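Local coordinates for serine protease MT3772 (Mycobacterium tuberculosis, PDB 3K6Y), which hydrolyses peptide bonds with its trypsin-like serine protease domain, part of a membrane-associated protein that probably helps the bacterium resist acid and oxidative stress, at residues A147-A152 with D170-R175; T95-D100 with I224-P229; N34-A39 with I188-Q193. All coordinates share one frame; numbering follows the deposited sequence.

Contact 1 (A147-A152 with D170-R175)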
# COMPACT_ATOMS: atom_id res chain seq x y z
N ALA A 147 13.44 23.86 -19.07
CA ALA A 147 14.05 23.68 -17.77
C ALA A 147 15.55 23.82 -17.86
O ALA A 147 16.12 23.81 -18.95
CB ALA A 147 13.65 22.32 -17.15
N ARG A 148 16.19 23.98 -16.71
CA ARG A 148 17.63 24.06 -16.61
C ARG A 148 18.08 23.31 -15.38
O ARG A 148 17.50 23.48 -14.30
CB ARG A 148 18.11 25.52 -16.60
CG ARG A 148 19.62 25.63 -16.72
CD ARG A 148 20.16 27.09 -16.81
NE ARG A 148 19.51 27.87 -17.86
CZ ARG A 148 19.81 27.80 -19.16
NH1 ARG A 148 20.76 26.98 -19.60
NH2 ARG A 148 19.14 28.55 -20.02
N ILE A 149 19.11 22.49 -15.50
CA ILE A 149 19.63 21.75 -14.36
C ILE A 149 20.25 22.71 -13.35
O ILE A 149 21.05 23.58 -13.73
CB ILE A 149 20.72 20.72 -14.76
CG1 ILE A 149 20.16 19.65 -15.72
CG2 ILE A 149 21.36 20.06 -13.54
CD1 ILE A 149 19.15 18.68 -15.07
N ARG A 150 19.89 22.56 -12.07
CA ARG A 150 20.62 23.26 -11.00
C ARG A 150 21.73 22.38 -10.45
O ARG A 150 22.89 22.79 -10.48
CB ARG A 150 19.68 23.69 -9.87
CG ARG A 150 18.59 24.65 -10.25
CD ARG A 150 17.82 25.02 -9.00
NE ARG A 150 16.65 25.82 -9.25
CZ ARG A 150 16.65 27.15 -9.42
NH1 ARG A 150 17.80 27.82 -9.42
NH2 ARG A 150 15.52 27.80 -9.61
N GLU A 151 21.40 21.20 -9.95
CA GLU A 151 22.36 20.39 -9.21
C GLU A 151 21.84 18.98 -9.04
O GLU A 151 20.64 18.79 -8.90
CB GLU A 151 22.56 21.03 -7.83
CG GLU A 151 23.69 20.52 -6.98
CD GLU A 151 23.76 21.20 -5.61
OE1 GLU A 151 22.77 21.87 -5.20
OE2 GLU A 151 24.79 21.05 -4.94
N ALA A 152 22.74 18.00 -9.02
CA ALA A 152 22.42 16.65 -8.52
C ALA A 152 22.68 16.65 -7.01
O ALA A 152 23.76 17.04 -6.57
CB ALA A 152 23.27 15.60 -9.21
N ASP A 170 18.72 10.07 -4.82
CA ASP A 170 19.42 10.96 -5.74
C ASP A 170 18.40 11.68 -6.62
O ASP A 170 17.60 11.04 -7.31
CB ASP A 170 20.40 10.19 -6.63
CG ASP A 170 21.57 9.60 -5.86
OD1 ASP A 170 21.99 10.17 -4.84
OD2 ASP A 170 22.10 8.57 -6.31
N VAL A 171 18.47 13.00 -6.62
CA VAL A 171 17.57 13.86 -7.36
C VAL A 171 18.33 14.93 -8.10
O VAL A 171 19.46 15.27 -7.71
CB VAL A 171 16.46 14.48 -6.46
CG1 VAL A 171 15.73 13.37 -5.69
CG2 VAL A 171 17.02 15.53 -5.55
N TYR A 172 17.73 15.45 -9.16
CA TYR A 172 18.13 16.76 -9.66
C TYR A 172 17.17 17.80 -9.14
O TYR A 172 15.95 17.59 -9.11
CB TYR A 172 18.07 16.84 -11.18
CG TYR A 172 19.02 15.93 -11.93
CD1 TYR A 172 20.39 16.18 -11.94
CD2 TYR A 172 18.53 14.86 -12.67
CE1 TYR A 172 21.26 15.37 -12.66
CE2 TYR A 172 19.40 14.03 -13.38
CZ TYR A 172 20.75 14.29 -13.37
OH TYR A 172 21.61 13.49 -14.07
N THR A 173 17.73 18.94 -8.75
CA THR A 173 16.93 20.15 -8.70
C THR A 173 17.05 20.85 -10.04
O THR A 173 18.13 20.87 -10.63
CB THR A 173 17.37 21.08 -7.58
OG1 THR A 173 18.77 21.32 -7.70
CG2 THR A 173 17.08 20.43 -6.23
N ILE A 174 15.94 21.40 -10.52
CA ILE A 174 15.90 22.07 -11.81
C ILE A 174 15.26 23.44 -11.62
O ILE A 174 14.48 23.65 -10.66
CB ILE A 174 15.16 21.24 -12.90
CG1 ILE A 174 13.68 21.06 -12.53
CG2 ILE A 174 15.87 19.92 -13.14
CD1 ILE A 174 12.88 20.34 -13.61
N ARG A 175 15.61 24.36 -12.50
CA ARG A 175 14.87 25.59 -12.61
C ARG A 175 13.80 25.37 -13.67
O ARG A 175 14.12 25.12 -14.84
CB ARG A 175 15.79 26.76 -12.98
CG ARG A 175 15.02 28.04 -13.03
CD ARG A 175 15.89 29.26 -13.16
NE ARG A 175 15.02 30.43 -13.22
CZ ARG A 175 15.43 31.69 -13.16
NH1 ARG A 175 16.72 31.97 -13.07
NH2 ARG A 175 14.53 32.66 -13.21
O HOH W 1 20.08 22.72 -5.65
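R150 and T173 meet at the heart of a classic beta bulge in the antiparallel hairpin of strands 143-157 and 167-175, within the second barrel of a chymotrypsin-like fold. Backbone N of R150 donates to T173 O at 2.8 Å, the donor tilted 25° from the carbonyl plane, and the N of E151 adds a weak bond to the same oxygen, so that two residues face one threonine; T173 N returns a bond to E151 O. The extra residue turns the R150 side chain across the partner strand instead of to a sheet face, and packing is tightest here, with R150 CB 3.3 Å from T173 OG1. With CG beside its own N (chi1 -61°) and the chain extended to NE, R150 lies over the I174-R175 backbone, where NE makes a weak bond to I174 O. Its guanidinium is covered on one face by R175 CB, 3.5 Å from R150 NH2. The two guanidinium planes are 9° apart, with R150 NH2 and R175 NE at 4.5 Å; I22 O for R150, and V24 O with E207 for R175, probably offset this closeness of like charges. Arginine suits both places because its long aliphatic stem packs while its polar end reaches carbonyls and, for R175, the carboxylate of E207.

I149, Y172 and I174 form the buried apolar face. There I149 CD1 sits over one face of the Y172 ring, offset toward its rim, and touches I174 CG2 at 4.0 Å. The phenol OH of Y172 bonds to A125 N. Toward A152 and E151 the contact becomes looser and wetter. A152 CB touches the Y172 ring obliquely, and the extended E151 chain reaches a water that donates to its OE1 at 2.9 Å and lies 2.8 Å from T173 OG1.

Contact 2 (T95-D100 with I224-P229)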
# COMPACT_ATOMS: atom_id res chain seq x y z
N THR A 95 -1.74 -2.53 -16.07
CA THR A 95 -1.63 -3.27 -14.81
C THR A 95 -0.42 -2.71 -14.07
O THR A 95 0.64 -2.54 -14.66
CB THR A 95 -1.41 -4.81 -15.09
OG1 THR A 95 -2.55 -5.29 -15.81
CG2 THR A 95 -1.30 -5.58 -13.79
N VAL A 96 -0.56 -2.46 -12.77
CA VAL A 96 0.58 -2.02 -11.97
C VAL A 96 1.37 -3.28 -11.57
O VAL A 96 0.90 -4.09 -10.77
CB VAL A 96 0.12 -1.26 -10.71
CG1 VAL A 96 1.33 -0.79 -9.94
CG2 VAL A 96 -0.78 -0.07 -11.08
N VAL A 97 2.57 -3.46 -12.14
CA VAL A 97 3.35 -4.67 -11.87
C VAL A 97 4.54 -4.44 -10.96
O VAL A 97 5.12 -5.40 -10.46
CB VAL A 97 3.79 -5.39 -13.18
CG1 VAL A 97 2.57 -5.80 -13.98
CG2 VAL A 97 4.73 -4.52 -14.02
N SER A 98 4.88 -3.18 -10.73
CA SER A 98 5.89 -2.83 -9.73
C SER A 98 5.46 -1.50 -9.13
O SER A 98 4.99 -0.62 -9.84
CB SER A 98 7.28 -2.73 -10.36
OG SER A 98 8.26 -2.34 -9.43
N TYR A 99 5.62 -1.38 -7.82
CA TYR A 99 5.14 -0.22 -7.09
C TYR A 99 6.06 -0.05 -5.90
O TYR A 99 6.14 -0.93 -5.03
CB TYR A 99 3.68 -0.43 -6.67
CG TYR A 99 3.09 0.73 -5.90
CD1 TYR A 99 2.47 1.80 -6.55
CD2 TYR A 99 3.15 0.75 -4.51
CE1 TYR A 99 1.93 2.85 -5.83
CE2 TYR A 99 2.62 1.81 -3.79
CZ TYR A 99 2.03 2.85 -4.45
OH TYR A 99 1.51 3.89 -3.73
N ASP A 100 6.75 1.09 -5.83
CA ASP A 100 7.73 1.35 -4.78
C ASP A 100 7.48 2.77 -4.24
O ASP A 100 7.83 3.76 -4.86
CB ASP A 100 9.16 1.22 -5.32
CG ASP A 100 10.21 1.37 -4.24
OD1 ASP A 100 9.97 2.10 -3.26
OD2 ASP A 100 11.30 0.77 -4.40
N ILE A 224 11.05 -5.32 -14.08
CA ILE A 224 10.30 -5.00 -15.31
C ILE A 224 9.63 -6.24 -15.92
O ILE A 224 8.66 -6.13 -16.65
CB ILE A 224 11.18 -4.29 -16.35
CG1 ILE A 224 10.32 -3.58 -17.40
CG2 ILE A 224 12.21 -5.26 -16.99
CD1 ILE A 224 11.15 -2.71 -18.35
N GLY A 225 10.13 -7.43 -15.60
CA GLY A 225 9.56 -8.65 -16.13
C GLY A 225 8.34 -9.14 -15.39
O GLY A 225 7.77 -10.15 -15.77
N ALA A 226 7.94 -8.42 -14.34
CA ALA A 226 6.73 -8.78 -13.62
C ALA A 226 5.48 -8.65 -14.49
O ALA A 226 5.39 -7.81 -15.41
CB ALA A 226 6.59 -7.93 -12.40
N THR A 227 4.52 -9.51 -14.20
CA THR A 227 3.29 -9.56 -14.95
C THR A 227 2.04 -9.48 -14.07
O THR A 227 1.00 -9.06 -14.54
CB THR A 227 3.20 -10.86 -15.78
OG1 THR A 227 3.46 -11.99 -14.95
CG2 THR A 227 4.21 -10.85 -16.94
N GLN A 228 2.16 -9.84 -12.79
CA GLN A 228 0.99 -9.89 -11.91
C GLN A 228 0.75 -8.55 -11.24
O GLN A 228 1.70 -7.83 -10.96
CB GLN A 228 1.21 -10.97 -10.86
CG GLN A 228 1.36 -12.35 -11.44
CD GLN A 228 0.27 -12.67 -12.39
OE1 GLN A 228 -0.92 -12.59 -12.05
NE2 GLN A 228 0.64 -12.98 -13.63
N PRO A 229 -0.50 -8.21 -10.95
CA PRO A 229 -0.72 -6.92 -10.27
C PRO A 229 -0.21 -6.91 -8.84
O PRO A 229 -0.36 -7.89 -8.10
CB PRO A 229 -2.24 -6.77 -10.26
CG PRO A 229 -2.78 -8.15 -10.41
CD PRO A 229 -1.76 -8.92 -11.24
O HOH W 2 4.25 -8.13 -10.05
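V97 and A226 touch where strand 90-100 meets the irregular segment 224-229. A226 points its methyl at the strand, so that its CB lies 3.5 Å from V97 O and also touches V97 CB, while the V97 side chain lies alongside the loop. The valine fork spreads over two successive carbonyls: CG1 lies 3.7 Å from T227 O, while CG2 lies 3.6 Å from A226 O. This spread follows from chi1 of -61°, which sets CG1 beside the backbone N and CG2 between N and the carbonyl carbon. A small alanine lets the loop come close to the strand backbone, and a branched valine covers the loop carbonyls with apolar surface.

At the start of the strand segment, T95 and P229 cross obliquely. T95 CG2, anti to its own backbone N, meets P229 CB at 3.8 Å, and the hydroxyl is carried on the other branch, so the threonine offers the loop a methyl. P229 also approaches through its backbone, its CA-H directed at V96 O (P229 CA to V96 O 3.3 Å, 147° at the hydrogen).

No direct hydrogen bond joins the two segments. A water lies between V97 O, at 2.9 Å, and Q228 O, at 2.7 Å, but it has more acceptors around it than protons, so the bridge may be shared with others. T227 and Q228 point away from the strand, as befits polar residues on an exposed loop, and Q228 packs on Q228 of the second subunit. Just beyond, V96 pairs by backbone bonds with V230. V97 and S98 form a classic beta bulge opposite I107 of strand 105-109. The whole is consistent with chymotrypsin-like proteases, in which the C-terminal part of the chain returns to pack on the first barrel.

Contact 3 (N34-A39 with I188-Q193); sequences NPVVAA and IDLNGQ
V36, in the first turn of helix 35-40, faces G192 at the end of a type I beta turn running from D189 to G192, with their CA atoms 5.7 Å apart. N34 caps the helix: its OD1 accepts V36 N at 3.0 Å, in the carbonyl plane and on a lone pair, with a nearly straight N-H angle of 169°. Asparagine suits this place because its short amide can bend back to an N-H of the first turn. In the other segment, G192 N bonds to D189 O, and G192 has the positive phi (81°) that glycine adopts readily; D189 OD2, met from above the carboxylate plane, accepts Q193 N.

This turn connects strands 186-188 and 194-201 of the second barrel of the chymotrypsin-like fold, whereas the helix precedes strand 44-51 of the first. V36 carries most of the packing. Its CG2, anti to the backbone N, presses on G192 CA at 3.3 Å, a close approach made where the partner has no side chain. The other branch, CG1, meets I188 CD1 tip to tip at 3.8 Å, the isoleucine coming from strand 186-188.

Beside this, N34 and L190 cross at about a right angle, N34 ND2 lying 4.2 Å from L190 CD2. A water donates to N34 OD1 at 2.7 Å and to L190 O at 2.8 Å, so N34 OD1 takes two donors, this water and V36 N.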
# COMPACT_ATOMS: atom_id res chain seq x y z
N ASN A 34 12.08 22.93 -29.72
CA ASN A 34 13.22 22.09 -30.09
C ASN A 34 12.72 20.80 -30.76
O ASN A 34 11.74 20.20 -30.29
CB ASN A 34 14.09 21.78 -28.87
CG ASN A 34 15.42 21.14 -29.23
OD1 ASN A 34 15.46 19.99 -29.64
ND2 ASN A 34 16.51 21.88 -29.05
N PRO A 35 13.35 20.39 -31.88
CA PRO A 35 12.90 19.17 -32.56
C PRO A 35 12.82 17.91 -31.68
O PRO A 35 12.07 16.98 -32.01
CB PRO A 35 13.93 18.97 -33.69
CG PRO A 35 14.63 20.23 -33.80
CD PRO A 35 14.46 21.05 -32.59
N VAL A 36 13.55 17.88 -30.57
CA VAL A 36 13.49 16.73 -29.66
C VAL A 36 12.11 16.57 -29.04
O VAL A 36 11.71 15.45 -28.70
CB VAL A 36 14.60 16.81 -28.57
CG1 VAL A 36 14.26 17.84 -27.48
CG2 VAL A 36 14.85 15.46 -27.99
N VAL A 37 11.36 17.65 -28.91
CA VAL A 37 10.06 17.58 -28.24
C VAL A 37 9.10 16.72 -29.07
O VAL A 37 8.54 15.73 -28.57
CB VAL A 37 9.49 18.98 -27.99
CG1 VAL A 37 8.05 18.89 -27.49
CG2 VAL A 37 10.37 19.73 -26.99
N ALA A 38 8.95 17.05 -30.35
CA ALA A 38 8.00 16.34 -31.19
C ALA A 38 8.40 14.89 -31.37
O ALA A 38 7.54 14.00 -31.52
CB ALA A 38 7.93 17.00 -32.55
N ALA A 39 9.71 14.65 -31.40
CA ALA A 39 10.22 13.31 -31.60
C ALA A 39 10.00 12.43 -30.38
O ALA A 39 9.87 11.22 -30.50
CB ALA A 39 11.66 13.33 -31.99
N ILE A 188 14.05 15.26 -20.09
CA ILE A 188 14.91 14.82 -21.18
C ILE A 188 16.02 15.80 -21.46
O ILE A 188 15.90 17.00 -21.22
CB ILE A 188 14.15 14.51 -22.48
CG1 ILE A 188 13.40 15.74 -22.99
CG2 ILE A 188 13.21 13.31 -22.29
CD1 ILE A 188 13.19 15.74 -24.53
N ASP A 189 17.13 15.26 -21.96
CA ASP A 189 18.20 16.09 -22.49
C ASP A 189 17.93 16.38 -23.97
O ASP A 189 16.95 15.92 -24.54
CB ASP A 189 19.58 15.46 -22.24
CG ASP A 189 19.81 14.15 -22.98
OD1 ASP A 189 20.73 13.42 -22.55
OD2 ASP A 189 19.13 13.85 -23.99
N LEU A 190 18.83 17.13 -24.60
CA LEU A 190 18.57 17.56 -25.96
C LEU A 190 18.82 16.45 -26.99
O LEU A 190 18.52 16.64 -28.17
CB LEU A 190 19.39 18.81 -26.30
CG LEU A 190 18.96 20.04 -25.48
CD1 LEU A 190 19.56 21.31 -26.04
CD2 LEU A 190 17.44 20.17 -25.38
N ASN A 191 19.35 15.33 -26.50
CA ASN A 191 19.49 14.10 -27.27
C ASN A 191 18.23 13.24 -27.21
O ASN A 191 18.15 12.20 -27.86
CB ASN A 191 20.65 13.28 -26.71
CG ASN A 191 21.99 13.91 -26.95
OD1 ASN A 191 22.23 14.50 -28.00
ND2 ASN A 191 22.88 13.80 -25.98
N GLY A 192 17.24 13.65 -26.42
CA GLY A 192 16.02 12.87 -26.32
C GLY A 192 16.12 11.68 -25.39
O GLY A 192 15.28 10.80 -25.43
N GLN A 193 17.16 11.66 -24.56
CA GLN A 193 17.32 10.60 -23.58
C GLN A 193 16.79 11.06 -22.24
O GLN A 193 16.74 12.27 -21.94
CB GLN A 193 18.77 10.16 -23.48
CG GLN A 193 19.30 9.64 -24.82
CD GLN A 193 20.54 8.78 -24.71
OE1 GLN A 193 21.47 9.11 -23.98
NE2 GLN A 193 20.56 7.67 -25.44
O HOH W 3 17.88 18.80 -29.87

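Overall arrangement
Contact 1 is the buried one, its strands joined by direct backbone hydrogen bonds; contact 2 is partly buried and contact 3 lies at the surface, and neither has a direct hydrogen bond across it, apolar touches and a bridging water joining the segments. Contacts 1 and 3 both involve the second barrel, their centres about 17 Å apart, one inside a hairpin and the other where a helix covers a turn. Contact 2 belongs to the first barrel, across the chain's centre from contact 1. The segments of contacts 2 and 3 alternate along the sequence. Contact 1 adds packed arginine stems to an apolar face; the other two rest on a few small or branched side chains set against backbone.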